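Local atomic coordinates of DNA protection during starvation protein (Brevibacillus brevis, PDB entry 1N1Q), a protein that probably condenses and protects chromosomal DNA during starvation and oxidises iron(II) with hydrogen peroxide, storing it as a mineral inside a hollow shell of twelve subunits. Residues D106-L111 with G136-V141; L12-V17 with S70-L75; Y24-N29 with A82-A87; V113-A118 with M129-E134. All coordinates share one frame; numbering follows the deposited sequence.

Interaction 1. Residues D106-L111 with G136-V141; sequences DLVGEL and GLEKHV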
loop_
_atom_site.group_PDB
_atom_site.type_symbol
_atom_site.label_atom_id
_atom_site.label_comp_id
_atom_site.label_asym_id
_atom_site.label_seq_id
_atom_site.Cartn_x
_atom_site.Cartn_y
_atom_site.Cartn_z
ATOM N N ASP A 106 -35.600 4.637 -16.155
ATOM C CA ASP A 106 -35.689 3.303 -16.729
ATOM C C ASP A 106 -35.388 2.264 -15.639
ATOM O O ASP A 106 -36.116 1.281 -15.484
ATOM C CB ASP A 106 -34.699 3.179 -17.888
ATOM C CG ASP A 106 -34.941 1.941 -18.736
ATOM O OD1 ASP A 106 -36.110 1.532 -18.855
ATOM O OD2 ASP A 106 -33.962 1.410 -19.296
ATOM N N LEU A 107 -34.328 2.498 -14.870
ATOM C CA LEU A 107 -33.953 1.590 -13.793
ATOM C C LEU A 107 -35.039 1.457 -12.732
ATOM O O LEU A 107 -35.263 0.372 -12.199
ATOM C CB LEU A 107 -32.650 2.044 -13.129
ATOM C CG LEU A 107 -31.395 2.047 -14.006
ATOM C CD1 LEU A 107 -30.179 2.308 -13.131
ATOM C CD2 LEU A 107 -31.255 0.708 -14.730
ATOM N N VAL A 108 -35.711 2.557 -12.409
ATOM C CA VAL A 108 -36.780 2.503 -11.410
ATOM C C VAL A 108 -37.847 1.517 -11.880
ATOM O O VAL A 108 -38.346 0.707 -11.100
ATOM C CB VAL A 108 -37.428 3.892 -11.190
ATOM C CG1 VAL A 108 -38.782 3.745 -10.485
ATOM C CG2 VAL A 108 -36.508 4.756 -10.334
ATOM N N GLY A 109 -38.177 1.586 -13.165
ATOM C CA GLY A 109 -39.168 0.682 -13.720
ATOM C C GLY A 109 -38.694 -0.759 -13.660
ATOM O O GLY A 109 -39.461 -1.657 -13.304
ATOM N N GLU A 110 -37.431 -0.989 -14.007
ATOM C CA GLU A 110 -36.877 -2.336 -13.979
ATOM C C GLU A 110 -36.773 -2.848 -12.549
ATOM O O GLU A 110 -36.986 -4.035 -12.290
ATOM C CB GLU A 110 -35.496 -2.369 -14.646
ATOM C CG GLU A 110 -35.516 -2.020 -16.131
ATOM C CD GLU A 110 -34.177 -2.246 -16.815
ATOM O OE1 GLU A 110 -33.170 -2.490 -16.117
ATOM O OE2 GLU A 110 -34.128 -2.166 -18.059
ATOM N N LEU A 111 -36.448 -1.955 -11.618
ATOM C CA LEU A 111 -36.321 -2.355 -10.222
ATOM C C LEU A 111 -37.668 -2.806 -9.665
ATOM O O LEU A 111 -37.740 -3.750 -8.879
ATOM C CB LEU A 111 -35.734 -1.207 -9.393
ATOM C CG LEU A 111 -34.216 -1.006 -9.590
ATOM C CD1 LEU A 111 -33.774 0.304 -8.943
ATOM C CD2 LEU A 111 -33.459 -2.196 -8.997
ATOM N N GLY A 136 -33.311 5.555 -3.717
ATOM C CA GLY A 136 -32.252 6.519 -3.943
ATOM C C GLY A 136 -32.343 7.162 -5.314
ATOM O O GLY A 136 -32.111 8.370 -5.458
ATOM N N LEU A 137 -32.674 6.361 -6.326
ATOM C CA LEU A 137 -32.795 6.876 -7.688
ATOM C C LEU A 137 -33.956 7.855 -7.804
ATOM O O LEU A 137 -33.843 8.891 -8.470
ATOM C CB LEU A 137 -32.997 5.729 -8.682
ATOM C CG LEU A 137 -31.843 4.724 -8.811
ATOM C CD1 LEU A 137 -32.148 3.737 -9.920
ATOM C CD2 LEU A 137 -30.547 5.466 -9.098
ATOM N N GLU A 138 -35.073 7.526 -7.163
ATOM C CA GLU A 138 -36.237 8.398 -7.212
ATOM C C GLU A 138 -35.901 9.769 -6.624
ATOM O O GLU A 138 -36.367 10.789 -7.109
ATOM C CB GLU A 138 -37.415 7.749 -6.476
ATOM C CG GLU A 138 -37.980 6.531 -7.214
ATOM C CD GLU A 138 -39.125 5.858 -6.481
ATOM O OE1 GLU A 138 -39.502 6.325 -5.391
ATOM O OE2 GLU A 138 -39.659 4.853 -6.998
ATOM N N LYS A 139 -35.073 9.793 -5.591
ATOM C CA LYS A 139 -34.687 11.052 -4.975
ATOM C C LYS A 139 -33.771 11.821 -5.923
ATOM O O LYS A 139 -33.935 13.026 -6.108
ATOM C CB LYS A 139 -33.981 10.800 -3.641
ATOM C CG LYS A 139 -33.562 12.074 -2.928
ATOM C CD LYS A 139 -32.997 11.770 -1.550
ATOM C CE LYS A 139 -32.491 13.051 -0.878
ATOM N NZ LYS A 139 -31.979 12.787 0.497
ATOM N N HIS A 140 -32.815 11.119 -6.530
ATOM C CA HIS A 140 -31.909 11.751 -7.486
ATOM C C HIS A 140 -32.701 12.309 -8.655
ATOM O O HIS A 140 -32.395 13.393 -9.160
ATOM C CB HIS A 140 -30.881 10.750 -8.030
ATOM C CG HIS A 140 -29.755 10.460 -7.088
ATOM N ND1 HIS A 140 -29.021 11.454 -6.475
ATOM C CD2 HIS A 140 -29.207 9.287 -6.688
ATOM C CE1 HIS A 140 -28.067 10.905 -5.740
ATOM N NE2 HIS A 140 -28.159 9.591 -5.854
ATOM N N VAL A 141 -33.717 11.568 -9.093
ATOM C CA VAL A 141 -34.539 12.009 -10.220
ATOM C C VAL A 141 -35.219 13.345 -9.940
ATOM O O VAL A 141 -35.258 14.216 -10.804
ATOM C CB VAL A 141 -35.597 10.935 -10.603
ATOM C CG1 VAL A 141 -36.624 11.515 -11.572
ATOM C CG2 VAL A 141 -34.900 9.745 -11.262
#
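L137 sets its side chain among L107, V108 and L111 in an antiparallel helix pair of the ferritin-like four-helix bundle, a worked example of how bundle helices mesh through branched aliphatic residues. Helix 93-120 supplies the three receiving residues and helix 124-148 the projecting one; the two short axes come within 9.9 Å and their directions differ by 155°. The bump is the CD1 methyl of L137. It sits between L107 and L111, one helical turn apart, and meets CB of L107 at 3.7 Å. L111 and L137 cross at about a right angle and touch CD1 to CD1 at 3.9 Å. V108 closes the flank of the hollow: it runs past L137 in the opposite sense, and its CG2 rests 4.0 Å from CB of L137, near the base of that side chain.

Toward solvent the contact changes character. With CG of E138 anti to its own carbonyl carbon (chi1 -70°) and the chain extended beyond it, the glutamate reaches over V108, crossing it at about a right angle and laying its aliphatic part on the valine. On the inner side, L107 continues onto W20 and L23 of helix 4-33. At the outer edge of the pair, OE2 of E138 stands 3.8 Å from CG1 of V108.

Interaction 2. Residues L12-V17 with S70-L75; sequences LLNRQV and SPIATL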
loop_
_atom_site.group_PDB
_atom_site.type_symbol
_atom_site.label_atom_id
_atom_site.label_comp_id
_atom_site.label_asym_id
_atom_site.label_seq_id
_atom_site.Cartn_x
_atom_site.Cartn_y
_atom_site.Cartn_z
ATOM N N LEU A 12 -32.192 -11.486 -12.808
ATOM C CA LEU A 12 -32.645 -10.107 -12.722
ATOM C C LEU A 12 -31.634 -9.261 -11.963
ATOM O O LEU A 12 -31.441 -8.082 -12.266
ATOM C CB LEU A 12 -34.012 -10.045 -12.040
ATOM C CG LEU A 12 -35.119 -10.638 -12.919
ATOM C CD1 LEU A 12 -36.421 -10.693 -12.147
ATOM C CD2 LEU A 12 -35.272 -9.786 -14.176
ATOM N N LEU A 13 -30.992 -9.866 -10.971
ATOM C CA LEU A 13 -29.971 -9.177 -10.195
ATOM C C LEU A 13 -28.789 -8.847 -11.113
ATOM O O LEU A 13 -28.293 -7.725 -11.117
ATOM C CB LEU A 13 -29.511 -10.074 -9.038
ATOM C CG LEU A 13 -29.695 -9.611 -7.580
ATOM C CD1 LEU A 13 -30.835 -8.620 -7.460
ATOM C CD2 LEU A 13 -29.935 -10.830 -6.705
ATOM N N ASN A 14 -28.350 -9.830 -11.890
ATOM C CA ASN A 14 -27.223 -9.635 -12.802
ATOM C C ASN A 14 -27.510 -8.594 -13.875
ATOM O O ASN A 14 -26.594 -7.969 -14.407
ATOM C CB ASN A 14 -26.810 -10.963 -13.453
ATOM C CG ASN A 14 -25.810 -11.737 -12.605
ATOM O OD1 ASN A 14 -24.956 -11.140 -11.955
ATOM N ND2 ASN A 14 -25.894 -13.067 -12.626
ATOM N N ARG A 15 -28.785 -8.410 -14.192
ATOM C CA ARG A 15 -29.192 -7.424 -15.184
ATOM C C ARG A 15 -28.816 -6.046 -14.640
ATOM O O ARG A 15 -28.369 -5.171 -15.377
ATOM C CB ARG A 15 -30.697 -7.502 -15.394
ATOM C CG ARG A 15 -31.155 -7.181 -16.801
ATOM C CD ARG A 15 -31.298 -5.693 -17.044
ATOM N NE ARG A 15 -32.359 -5.447 -18.017
ATOM C CZ ARG A 15 -33.630 -5.796 -17.826
ATOM N NH1 ARG A 15 -33.993 -6.400 -16.698
ATOM N NH2 ARG A 15 -34.537 -5.558 -18.765
ATOM N N GLN A 16 -29.001 -5.862 -13.337
ATOM C CA GLN A 16 -28.675 -4.594 -12.707
ATOM C C GLN A 16 -27.174 -4.465 -12.481
ATOM O O GLN A 16 -26.630 -3.364 -12.461
ATOM C CB GLN A 16 -29.447 -4.441 -11.397
ATOM C CG GLN A 16 -30.954 -4.414 -11.598
ATOM C CD GLN A 16 -31.371 -3.507 -12.749
ATOM O OE1 GLN A 16 -30.937 -2.357 -12.836
ATOM N NE2 GLN A 16 -32.215 -4.023 -13.640
ATOM N N VAL A 17 -26.505 -5.598 -12.298
ATOM C CA VAL A 17 -25.058 -5.589 -12.134
ATOM C C VAL A 17 -24.514 -5.046 -13.449
ATOM O O VAL A 17 -23.651 -4.174 -13.459
ATOM C CB VAL A 17 -24.486 -7.017 -11.910
ATOM C CG1 VAL A 17 -22.968 -7.001 -12.088
ATOM C CG2 VAL A 17 -24.830 -7.511 -10.505
ATOM N N SER A 70 -23.893 -16.741 -9.974
ATOM C CA SER A 70 -22.592 -16.206 -10.343
ATOM C C SER A 70 -22.848 -14.840 -10.954
ATOM O O SER A 70 -23.647 -14.707 -11.877
ATOM C CB SER A 70 -21.887 -17.111 -11.354
ATOM O OG SER A 70 -21.237 -18.193 -10.704
ATOM N N PRO A 71 -22.177 -13.803 -10.430
ATOM C CA PRO A 71 -22.339 -12.433 -10.922
ATOM C C PRO A 71 -21.714 -12.124 -12.267
ATOM O O PRO A 71 -20.676 -12.676 -12.627
ATOM C CB PRO A 71 -21.702 -11.599 -9.823
ATOM C CG PRO A 71 -20.533 -12.474 -9.425
ATOM C CD PRO A 71 -21.187 -13.849 -9.335
ATOM N N ILE A 72 -22.348 -11.228 -13.011
ATOM C CA ILE A 72 -21.782 -10.836 -14.281
ATOM C C ILE A 72 -20.526 -10.076 -13.897
ATOM O O ILE A 72 -20.562 -9.142 -13.082
ATOM C CB ILE A 72 -22.810 -10.028 -15.080
ATOM C CG1 ILE A 72 -23.690 -11.058 -15.820
ATOM C CG2 ILE A 72 -22.130 -8.980 -16.002
ATOM C CD1 ILE A 72 -24.949 -10.489 -16.435
ATOM N N ALA A 73 -19.405 -10.513 -14.464
ATOM C CA ALA A 73 -18.129 -9.920 -14.119
ATOM C C ALA A 73 -17.130 -9.733 -15.254
ATOM O O ALA A 73 -15.951 -10.049 -15.112
ATOM C CB ALA A 73 -17.491 -10.734 -12.988
ATOM N N THR A 74 -17.616 -9.225 -16.378
ATOM C CA THR A 74 -16.785 -8.924 -17.537
ATOM C C THR A 74 -17.498 -7.770 -18.210
ATOM O O THR A 74 -18.708 -7.595 -18.021
ATOM C CB THR A 74 -16.685 -10.092 -18.550
ATOM O OG1 THR A 74 -17.982 -10.372 -19.087
ATOM C CG2 THR A 74 -16.102 -11.339 -17.885
ATOM N N LEU A 75 -16.761 -6.969 -18.971
ATOM C CA LEU A 75 -17.367 -5.844 -19.663
ATOM C C LEU A 75 -18.216 -6.362 -20.810
ATOM O O LEU A 75 -19.265 -5.797 -21.122
ATOM C CB LEU A 75 -16.293 -4.897 -20.206
ATOM C CG LEU A 75 -15.285 -4.320 -19.211
ATOM C CD1 LEU A 75 -14.552 -3.163 -19.878
ATOM C CD2 LEU A 75 -15.997 -3.836 -17.952
#
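The side-chain amide of N14, on helix 4-33, pairs with loop backbone on both sides of P71, joining the first long helix to the connection between helix 39-66 and helix 75-81. ND2 of N14 donates to O of S70 at 2.9 Å, while OD1 accepts from N of I72 at 2.8 Å. N of I72 approaches from above the carbonyl plane of N14, 61° out of it and not on a lone pair. Beside OD1 of N14, CA of P71 lies 3.1 Å away.

Next to this pair of bonds, I72 folds back against the helix. Its CG1 stands anti to the carbonyl carbon (chi1 -85°), which carries CD1 to within 3.5 Å of CB of N14. V17, one turn on, brings CG1 to 3.4 Å from O of I72. With an alanine here in place of N14, N of I72 and O of S70 would probably both be left without their mates and the connection freer to shift. The setting is the Dps fold, a ferritin-like four-helix bundle with short helix 75-81, capped by T74, between its second and third long helices. P71 and A73 pack on W32 of the second subunit, the P71 side chain about 10 Å from the bound mu-oxo-diiron.

Interaction 3. Residues Y24-N29 with A82-A87; sequences YVKLHN and ASIKEA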
loop_
_atom_site.group_PDB
_atom_site.type_symbol
_atom_site.label_atom_id
_atom_site.label_comp_id
_atom_site.label_asym_id
_atom_site.label_seq_id
_atom_site.Cartn_x
_atom_site.Cartn_y
_atom_site.Cartn_z
ATOM N N TYR A 24 -21.178 2.974 -14.267
ATOM C CA TYR A 24 -19.957 3.398 -13.590
ATOM C C TYR A 24 -19.085 4.147 -14.593
ATOM O O TYR A 24 -18.504 5.187 -14.280
ATOM C CB TYR A 24 -19.197 2.188 -13.042
ATOM C CG TYR A 24 -17.878 2.543 -12.381
ATOM C CD1 TYR A 24 -17.839 3.135 -11.114
ATOM C CD2 TYR A 24 -16.671 2.285 -13.024
ATOM C CE1 TYR A 24 -16.624 3.459 -10.508
ATOM C CE2 TYR A 24 -15.454 2.606 -12.428
ATOM C CZ TYR A 24 -15.437 3.188 -11.171
ATOM O OH TYR A 24 -14.229 3.485 -10.579
ATOM N N VAL A 25 -18.998 3.616 -15.807
ATOM C CA VAL A 25 -18.187 4.256 -16.837
ATOM C C VAL A 25 -18.904 5.428 -17.502
ATOM O O VAL A 25 -18.278 6.418 -17.873
ATOM C CB VAL A 25 -17.743 3.229 -17.903
ATOM C CG1 VAL A 25 -17.212 3.939 -19.159
ATOM C CG2 VAL A 25 -16.657 2.343 -17.330
ATOM N N LYS A 26 -20.223 5.332 -17.625
ATOM C CA LYS A 26 -20.998 6.402 -18.245
ATOM C C LYS A 26 -20.937 7.665 -17.388
ATOM O O LYS A 26 -20.784 8.777 -17.900
ATOM C CB LYS A 26 -22.452 5.959 -18.431
ATOM C CG LYS A 26 -23.278 6.865 -19.351
ATOM C CD LYS A 26 -24.676 6.276 -19.584
ATOM C CE LYS A 26 -25.469 7.060 -20.624
ATOM N NZ LYS A 26 -26.786 6.404 -20.899
ATOM N N LEU A 27 -21.048 7.485 -16.077
ATOM C CA LEU A 27 -20.996 8.602 -15.147
ATOM C C LEU A 27 -19.596 9.222 -15.128
ATOM O O LEU A 27 -19.440 10.429 -14.925
ATOM C CB LEU A 27 -21.415 8.131 -13.758
ATOM C CG LEU A 27 -22.905 7.760 -13.718
ATOM C CD1 LEU A 27 -23.225 6.981 -12.455
ATOM C CD2 LEU A 27 -23.752 9.039 -13.798
ATOM N N HIS A 28 -18.580 8.391 -15.343
ATOM C CA HIS A 28 -17.199 8.871 -15.414
ATOM C C HIS A 28 -17.103 9.712 -16.678
ATOM O O HIS A 28 -16.469 10.762 -16.697
ATOM C CB HIS A 28 -16.215 7.693 -15.508
ATOM C CG HIS A 28 -15.675 7.251 -14.183
ATOM N ND1 HIS A 28 -14.617 7.879 -13.561
ATOM C CD2 HIS A 28 -16.049 6.243 -13.358
ATOM C CE1 HIS A 28 -14.360 7.277 -12.414
ATOM N NE2 HIS A 28 -15.214 6.280 -12.267
ATOM N N ASN A 29 -17.757 9.240 -17.734
ATOM C CA ASN A 29 -17.758 9.943 -19.017
ATOM C C ASN A 29 -18.272 11.363 -18.827
ATOM O O ASN A 29 -17.650 12.323 -19.266
ATOM C CB ASN A 29 -18.640 9.203 -20.029
ATOM C CG ASN A 29 -18.561 9.800 -21.423
ATOM O OD1 ASN A 29 -18.836 10.983 -21.621
ATOM N ND2 ASN A 29 -18.188 8.977 -22.402
ATOM N N ALA A 82 -26.876 -5.364 -20.218
ATOM C CA ALA A 82 -27.372 -4.054 -19.795
ATOM C C ALA A 82 -28.439 -3.470 -20.716
ATOM O O ALA A 82 -28.389 -3.642 -21.937
ATOM C CB ALA A 82 -26.211 -3.070 -19.680
ATOM N N SER A 83 -29.406 -2.776 -20.118
ATOM C CA SER A 83 -30.468 -2.126 -20.873
ATOM C C SER A 83 -30.065 -0.663 -21.022
ATOM O O SER A 83 -30.649 0.087 -21.805
ATOM C CB SER A 83 -31.810 -2.233 -20.138
ATOM O OG SER A 83 -31.725 -1.717 -18.829
ATOM N N ILE A 84 -29.048 -0.271 -20.262
ATOM C CA ILE A 84 -28.533 1.092 -20.304
ATOM C C ILE A 84 -27.535 1.273 -21.466
ATOM O O ILE A 84 -26.649 0.443 -21.653
ATOM C CB ILE A 84 -27.838 1.447 -18.964
ATOM C CG1 ILE A 84 -28.828 1.249 -17.809
ATOM C CG2 ILE A 84 -27.278 2.864 -19.030
ATOM C CD1 ILE A 84 -28.974 2.415 -16.879
ATOM N N LYS A 85 -27.692 2.344 -22.254
ATOM C CA LYS A 85 -26.797 2.637 -23.389
ATOM C C LYS A 85 -25.602 3.473 -22.919
ATOM O O LYS A 85 -25.698 4.191 -21.927
ATOM C CB LYS A 85 -27.535 3.414 -24.495
ATOM C CG LYS A 85 -28.778 2.743 -25.057
ATOM C CD LYS A 85 -28.483 1.400 -25.700
ATOM C CE LYS A 85 -29.680 0.939 -26.525
ATOM N NZ LYS A 85 -29.582 -0.492 -26.939
ATOM N N GLU A 86 -24.488 3.385 -23.643
ATOM C CA GLU A 86 -23.280 4.126 -23.295
ATOM C C GLU A 86 -23.400 5.549 -23.815
ATOM O O GLU A 86 -24.229 5.829 -24.683
ATOM C CB GLU A 86 -22.052 3.424 -23.887
ATOM C CG GLU A 86 -21.959 1.965 -23.449
ATOM C CD GLU A 86 -20.533 1.468 -23.353
ATOM O OE1 GLU A 86 -19.989 0.987 -24.367
ATOM O OE2 GLU A 86 -19.956 1.574 -22.252
ATOM N N ALA A 87 -22.595 6.452 -23.270
ATOM C CA ALA A 87 -22.635 7.844 -23.692
ATOM C C ALA A 87 -22.246 7.960 -25.162
ATOM O O ALA A 87 -21.564 7.096 -25.705
ATOM C CB ALA A 87 -21.686 8.675 -22.832
HETATM O O HOH W 1 -26.750 7.334 -23.900
#
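K26, on helix 4-33, meets the extended chain of K85-A87 and does the polar work. Its CG stands anti to the backbone N (chi1 -167°) and the rest of the chain is extended, which carries NZ along the loop to O of K85 at 2.7 Å, a donor tilted 32° from the carbonyl plane. On the way, CE of K26 passes 4.0 Å from N of A87. A water accepts from NZ of K26 at 3.1 Å and donates to O of E86, and the ammonium also forms a salt bridge with D103 of helix 93-120. An alanine in place of K26 would probably leave O of K85 and the D103 carboxylate without this partner and the loop less firmly held to the helix.

One turn on, the amide end of N29 packs against the methyl of A87, whose CB lies 3.5 Å from ND2 of N29. The amide's hydrogen bonds go elsewhere, OD1 with N33 and ND2 with O of A73 of the second subunit. The loop is thus held along helix 4-33 with I84 turned inward onto L23 and L107, while E86 reaches the start of helix 75-81 in the second subunit, placing 82-87 between helices 4-33 and 93-120 and the second subunit.

Interaction 4. Residues V113-A118 with M129-E134; sequences VARDVA and MLDAIE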
loop_
_atom_site.group_PDB
_atom_site.type_symbol
_atom_site.label_atom_id
_atom_site.label_comp_id
_atom_site.label_asym_id
_atom_site.label_seq_id
_atom_site.Cartn_x
_atom_site.Cartn_y
_atom_site.Cartn_z
ATOM N N VAL A 113 -40.089 -4.225 -11.358
ATOM C CA VAL A 113 -40.345 -5.547 -11.919
ATOM C C VAL A 113 -39.515 -6.623 -11.216
ATOM O O VAL A 113 -40.034 -7.679 -10.854
ATOM C CB VAL A 113 -40.024 -5.580 -13.437
ATOM C CG1 VAL A 113 -39.978 -7.025 -13.940
ATOM C CG2 VAL A 113 -41.080 -4.797 -14.208
ATOM N N ALA A 114 -38.228 -6.349 -11.021
ATOM C CA ALA A 114 -37.334 -7.296 -10.364
ATOM C C ALA A 114 -37.766 -7.589 -8.929
ATOM O O ALA A 114 -37.702 -8.733 -8.472
ATOM C CB ALA A 114 -35.905 -6.758 -10.384
ATOM N N ARG A 115 -38.190 -6.553 -8.216
ATOM C CA ARG A 115 -38.632 -6.727 -6.837
ATOM C C ARG A 115 -39.842 -7.654 -6.802
ATOM O O ARG A 115 -39.926 -8.545 -5.958
ATOM C CB ARG A 115 -38.991 -5.378 -6.222
ATOM C CG ARG A 115 -37.791 -4.479 -5.932
ATOM C CD ARG A 115 -38.276 -3.081 -5.590
ATOM N NE ARG A 115 -39.463 -3.161 -4.750
ATOM C CZ ARG A 115 -40.549 -2.409 -4.900
ATOM N NH1 ARG A 115 -40.609 -1.494 -5.857
ATOM N NH2 ARG A 115 -41.601 -2.613 -4.118
ATOM N N ASP A 116 -40.773 -7.443 -7.729
ATOM C CA ASP A 116 -41.968 -8.271 -7.781
ATOM C C ASP A 116 -41.607 -9.731 -8.010
ATOM O O ASP A 116 -42.194 -10.633 -7.421
ATOM C CB ASP A 116 -42.913 -7.802 -8.880
ATOM C CG ASP A 116 -44.096 -8.739 -9.060
ATOM O OD1 ASP A 116 -44.076 -9.545 -10.009
ATOM O OD2 ASP A 116 -45.032 -8.680 -8.240
ATOM N N VAL A 117 -40.627 -9.963 -8.870
ATOM C CA VAL A 117 -40.186 -11.317 -9.150
ATOM C C VAL A 117 -39.485 -11.914 -7.933
ATOM O O VAL A 117 -39.675 -13.095 -7.623
ATOM C CB VAL A 117 -39.230 -11.347 -10.357
ATOM C CG1 VAL A 117 -38.571 -12.711 -10.464
ATOM C CG2 VAL A 117 -39.994 -11.046 -11.628
ATOM N N ALA A 118 -38.692 -11.099 -7.242
ATOM C CA ALA A 118 -38.003 -11.561 -6.048
ATOM C C ALA A 118 -39.034 -11.896 -4.983
ATOM O O ALA A 118 -38.937 -12.934 -4.328
ATOM C CB ALA A 118 -37.031 -10.486 -5.536
ATOM N N MET A 129 -33.069 -5.007 -0.998
ATOM C CA MET A 129 -31.864 -4.352 -1.500
ATOM C C MET A 129 -32.198 -3.552 -2.757
ATOM O O MET A 129 -31.728 -2.430 -2.948
ATOM C CB MET A 129 -30.781 -5.383 -1.840
ATOM C CG MET A 129 -30.469 -5.455 -3.317
ATOM S SD MET A 129 -28.941 -6.303 -3.642
ATOM C CE MET A 129 -27.793 -5.160 -3.040
ATOM N N LEU A 130 -32.997 -4.152 -3.633
ATOM C CA LEU A 130 -33.382 -3.484 -4.871
ATOM C C LEU A 130 -34.200 -2.238 -4.548
ATOM O O LEU A 130 -34.079 -1.214 -5.217
ATOM C CB LEU A 130 -34.207 -4.426 -5.752
ATOM C CG LEU A 130 -33.478 -5.682 -6.244
ATOM C CD1 LEU A 130 -34.447 -6.570 -7.011
ATOM C CD2 LEU A 130 -32.300 -5.282 -7.121
ATOM N N ASP A 131 -35.032 -2.339 -3.515
ATOM C CA ASP A 131 -35.877 -1.228 -3.090
ATOM C C ASP A 131 -35.014 -0.048 -2.629
ATOM O O ASP A 131 -35.303 1.106 -2.960
ATOM C CB ASP A 131 -36.808 -1.699 -1.966
ATOM C CG ASP A 131 -37.975 -0.743 -1.709
ATOM O OD1 ASP A 131 -38.408 -0.048 -2.648
ATOM O OD2 ASP A 131 -38.470 -0.722 -0.565
ATOM N N ALA A 132 -33.953 -0.338 -1.879
ATOM C CA ALA A 132 -33.054 0.709 -1.402
ATOM C C ALA A 132 -32.414 1.461 -2.573
ATOM O O ALA A 132 -32.274 2.680 -2.524
ATOM C CB ALA A 132 -31.969 0.112 -0.491
ATOM N N ILE A 133 -32.028 0.743 -3.624
ATOM C CA ILE A 133 -31.434 1.397 -4.797
ATOM C C ILE A 133 -32.517 2.256 -5.454
ATOM O O ILE A 133 -32.284 3.411 -5.819
ATOM C CB ILE A 133 -30.925 0.383 -5.868
ATOM C CG1 ILE A 133 -29.604 -0.263 -5.431
ATOM C CG2 ILE A 133 -30.703 1.104 -7.206
ATOM C CD1 ILE A 133 -29.651 -0.933 -4.120
ATOM N N GLU A 134 -33.711 1.686 -5.593
ATOM C CA GLU A 134 -34.833 2.386 -6.211
ATOM C C GLU A 134 -35.176 3.701 -5.511
ATOM O O GLU A 134 -35.350 4.735 -6.160
ATOM C CB GLU A 134 -36.080 1.493 -6.219
ATOM C CG GLU A 134 -37.227 2.048 -7.065
ATOM C CD GLU A 134 -38.537 1.296 -6.857
ATOM O OE1 GLU A 134 -38.519 0.048 -6.836
ATOM O OE2 GLU A 134 -39.587 1.958 -6.723
HETATM O O HOH W 2 -42.529 1.166 -5.907
#
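R115 and E134 form the salt bridge that dominates this contact: NH1 of R115 donates to OE1 of E134 at 2.8 Å. The oxygen uses its syn lone pair, yet the bond is bent, with an N-H...O angle of 136°, and OE1 sits 25° out of the guanidinium plane. A water accepts from NH1 and donates to OE2 of E134, so both carboxylate oxygens are linked to the same nitrogen, one directly and one through solvent. D131 contributes differently. Its OD1 lies over one face of the guanidinium, 3.9 Å from NE of R115, in a long pairing of charges to which no N-H points. R115, D131 and E134 together make a salt-bridge network.

The R115 chain is bent at chi3, which turns the guanidinium across E134, the two side chains meeting at about a right angle. Before that bend the arginine is simply hydrocarbon: CG passes CB of L130 at 3.6 Å, the two side chains running in opposite senses. Deeper in, CD1 of L130 rests 3.7 Å from CB of A114, whose small methyl leaves the leucine able to lie close to the backbone of helix 93-120. The axes of the two short helical segments approach to 9.7 Å at 163°, nearly antiparallel, and L130 continues inward onto L13 of helix 4-33.

Near E134, OE2 of E138 comes close to OE2 of E134, two like charges. R115 would tend to offset the charges of D131 and E134, and so probably eases the closeness of E134 to E138, while the leucine and alanine beneath it supply the apolar side of the same helix pair.

In the fold
Interactions 1 and 4 both join helix 93-120 to helix 124-148, with interaction 4 nested within the loop that interaction 1 closes; their centres lie about 10 Å apart, and L111 packs on I133 and L130 between them. Both are buried contacts away from the annotated sites, but interaction 1 is chiefly aliphatic whereas interaction 4 adds a salt-bridge network. Interactions 2 and 3 are partly buried, share helix 4-33, cross along the chain, and use side-chain groups to hold loop backbone; both also touch the second subunit. E110, in a segment of interaction 1, reaches Q16 of interaction 2 and S83 of interaction 3, linking the helix pair to the loop side.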